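Local coordinates for protein isomerase prhC (Penicillium brasilianum, PDB 5X9J) that acts as a homodimeric isomerase of the trt14 family in the biosynthesis of the fungal meroterpenoid paraherquonin, at residues C63-L71 against K167-N175. Residues are numbered along the deposited sequence; the frame is centred on the assembly and turned at random.
Sequences CPSFSTRPL and KGLDSWCAN
Ser67 and Cys173 make the direct hydrogen bond of this contact, Ser67 N to Cys173 O at 2.7 Å and nearly straight (165° at the hydrogen). Because Cys173 closes helix 167-173 and Ala174 already departs from helical torsions, that carbonyl belongs to the last turn, and its partner is a backbone N-H of the loop between strand 57-61 and helix 73-86. Packing is tightest here. The Phe66 ring turns its edge to the same oxygen, which lies near the ring plane 3.5 Å from CD2, and CD2 also rests on Cys173 CB at 3.8 Å. With CG anti to its carbonyl carbon (chi1 -71°), Phe66 is swung back to run beside helix 150-162, where its ring forms a cation-pi pair with Lys153. Ser67 CB packs against the carbonyl oxygens at the helix end, 3.4 Å from Ala174 O, with those of Trp172 and Cys173 close by.

The flanks are looser. Leu71 CD2 sits 3.9 Å from Trp172 CZ3, approaching the indole obliquely; Arg69 NH2 also comes to that carbon, its guanidinium tilted 35° from the ring plane. Arg69 NH1 is salt-bridged to Glu75, so the touch on the indole is probably secondary for its charge. At the other end, beside exposed Asn175, one water bridges the segments, donating to Ser65 O and accepting from Asn175 N. Asn175 OD1 stands 3.2 Å from Phe66 O, two acceptors with no bond between them. Ser65 OG turns instead to Asp149 of the second subunit, which places this loop at the dimer interface.

Chemically, one short direct backbone bond and two separate apolar contacts fasten the end of helix 167-173 to the loop, whereas at the exposed end a water joins the two backbones beside direct packing of Asn175.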
# COMPACT_ATOMS: atom_id res chain seq x y z
N CYS B 63 4.73 -5.43 -2.92
CA CYS B 63 3.72 -6.42 -3.26
C CYS B 63 4.40 -7.76 -3.48
O CYS B 63 5.17 -7.90 -4.44
CB CYS B 63 2.93 -6.01 -4.50
SG CYS B 63 1.94 -4.51 -4.22
N PRO B 64 4.16 -8.76 -2.64
CA PRO B 64 4.90 -10.03 -2.76
C PRO B 64 4.59 -10.80 -4.03
O PRO B 64 5.32 -11.76 -4.33
CB PRO B 64 4.47 -10.82 -1.51
CG PRO B 64 3.15 -10.21 -1.11
CD PRO B 64 3.26 -8.74 -1.47
N SER B 65 3.54 -10.45 -4.77
CA SER B 65 3.31 -11.07 -6.07
C SER B 65 4.40 -10.70 -7.07
O SER B 65 4.51 -11.34 -8.12
CB SER B 65 1.95 -10.66 -6.63
OG SER B 65 0.93 -11.30 -5.89
N PHE B 66 5.15 -9.65 -6.80
CA PHE B 66 6.25 -9.21 -7.64
C PHE B 66 7.53 -9.25 -6.81
O PHE B 66 7.51 -9.53 -5.61
CB PHE B 66 5.98 -7.80 -8.19
CG PHE B 66 4.90 -7.77 -9.23
CD1 PHE B 66 3.58 -7.54 -8.87
CD2 PHE B 66 5.19 -8.02 -10.56
CE1 PHE B 66 2.58 -7.54 -9.83
CE2 PHE B 66 4.19 -8.01 -11.52
CZ PHE B 66 2.89 -7.77 -11.16
N SER B 67 8.65 -8.99 -7.48
CA SER B 67 9.93 -8.99 -6.79
C SER B 67 9.91 -7.96 -5.67
O SER B 67 9.45 -6.83 -5.85
CB SER B 67 11.06 -8.69 -7.76
OG SER B 67 12.29 -8.64 -7.06
N THR B 68 10.40 -8.37 -4.51
CA THR B 68 10.53 -7.49 -3.36
C THR B 68 11.99 -7.25 -3.01
O THR B 68 12.28 -6.65 -1.97
CB THR B 68 9.77 -8.08 -2.16
OG1 THR B 68 10.27 -9.39 -1.88
CG2 THR B 68 8.27 -8.16 -2.46
N ARG B 69 12.91 -7.68 -3.85
CA ARG B 69 14.32 -7.37 -3.63
C ARG B 69 14.55 -5.87 -3.78
O ARG B 69 14.14 -5.29 -4.78
CB ARG B 69 15.20 -8.14 -4.62
CG ARG B 69 16.69 -7.86 -4.44
CD ARG B 69 17.57 -8.67 -5.40
NE ARG B 69 17.47 -8.18 -6.78
CZ ARG B 69 18.17 -7.16 -7.27
NH1 ARG B 69 19.03 -6.51 -6.50
NH2 ARG B 69 18.00 -6.80 -8.53
N PRO B 70 15.20 -5.23 -2.81
CA PRO B 70 15.43 -3.78 -2.93
C PRO B 70 16.36 -3.45 -4.08
O PRO B 70 17.29 -4.20 -4.39
CB PRO B 70 16.07 -3.43 -1.58
CG PRO B 70 16.70 -4.72 -1.11
CD PRO B 70 15.77 -5.80 -1.58
N LEU B 71 16.10 -2.33 -4.73
CA LEU B 71 16.91 -1.87 -5.85
C LEU B 71 17.73 -0.66 -5.44
O LEU B 71 17.22 0.25 -4.78
CB LEU B 71 16.05 -1.50 -7.06
CG LEU B 71 15.17 -2.59 -7.68
CD1 LEU B 71 14.59 -2.06 -8.99
CD2 LEU B 71 15.96 -3.86 -7.92
N LYS B 167 9.65 -8.59 -21.69
CA LYS B 167 10.83 -9.24 -21.10
C LYS B 167 11.69 -8.25 -20.32
O LYS B 167 12.27 -8.63 -19.30
CB LYS B 167 11.64 -9.94 -22.18
CG LYS B 167 10.94 -11.17 -22.74
CD LYS B 167 11.87 -12.01 -23.62
CE LYS B 167 11.17 -13.29 -24.07
NZ LYS B 167 11.99 -14.06 -25.06
N GLY B 168 11.77 -7.00 -20.76
CA GLY B 168 12.58 -6.02 -20.05
C GLY B 168 12.05 -5.73 -18.65
O GLY B 168 12.80 -5.78 -17.67
N LEU B 169 10.76 -5.41 -18.55
CA LEU B 169 10.18 -5.17 -17.23
C LEU B 169 10.14 -6.45 -16.40
O LEU B 169 10.34 -6.41 -15.18
CB LEU B 169 8.77 -4.59 -17.37
CG LEU B 169 8.69 -3.13 -17.80
CD1 LEU B 169 7.24 -2.72 -17.98
CD2 LEU B 169 9.39 -2.23 -16.78
N ASP B 170 9.89 -7.59 -17.05
CA ASP B 170 9.79 -8.86 -16.34
C ASP B 170 11.09 -9.21 -15.63
O ASP B 170 11.08 -9.77 -14.53
CB ASP B 170 9.41 -9.98 -17.30
CG ASP B 170 8.32 -10.86 -16.75
OD1 ASP B 170 7.35 -10.31 -16.19
OD2 ASP B 170 8.44 -12.10 -16.86
N SER B 171 12.23 -8.90 -16.25
CA SER B 171 13.51 -9.22 -15.63
C SER B 171 13.72 -8.47 -14.33
O SER B 171 14.51 -8.91 -13.49
CB SER B 171 14.66 -8.95 -16.62
OG SER B 171 14.80 -7.56 -16.87
N TRP B 172 13.02 -7.35 -14.12
CA TRP B 172 13.02 -6.64 -12.85
C TRP B 172 11.84 -7.00 -11.95
O TRP B 172 12.00 -7.08 -10.73
CB TRP B 172 13.03 -5.13 -13.09
CG TRP B 172 14.31 -4.66 -13.72
CD1 TRP B 172 14.50 -4.32 -15.03
CD2 TRP B 172 15.58 -4.51 -13.08
NE1 TRP B 172 15.81 -3.96 -15.24
CE2 TRP B 172 16.50 -4.07 -14.06
CE3 TRP B 172 16.03 -4.71 -11.77
CZ2 TRP B 172 17.84 -3.82 -13.77
CZ3 TRP B 172 17.37 -4.46 -11.48
CH2 TRP B 172 18.25 -4.02 -12.48
N CYS B 173 10.67 -7.26 -12.53
CA CYS B 173 9.42 -7.38 -11.79
C CYS B 173 9.16 -8.78 -11.26
O CYS B 173 8.58 -8.93 -10.18
CB CYS B 173 8.23 -6.97 -12.67
SG CYS B 173 8.22 -5.25 -13.07
N ALA B 174 9.53 -9.82 -12.01
CA ALA B 174 9.10 -11.17 -11.70
C ALA B 174 9.75 -11.69 -10.42
O ALA B 174 10.82 -11.23 -10.00
CB ALA B 174 9.42 -12.12 -12.85
N ASN B 175 9.10 -12.66 -9.80
CA ASN B 175 9.62 -13.33 -8.61
C ASN B 175 10.88 -14.14 -8.90
O ASN B 175 10.82 -15.18 -9.55
CB ASN B 175 8.55 -14.23 -8.01
CG ASN B 175 7.53 -13.46 -7.22
OD1 ASN B 175 7.88 -12.53 -6.51
ND2 ASN B 175 6.26 -13.83 -7.35
O HOH W 1 6.16 -12.13 -10.39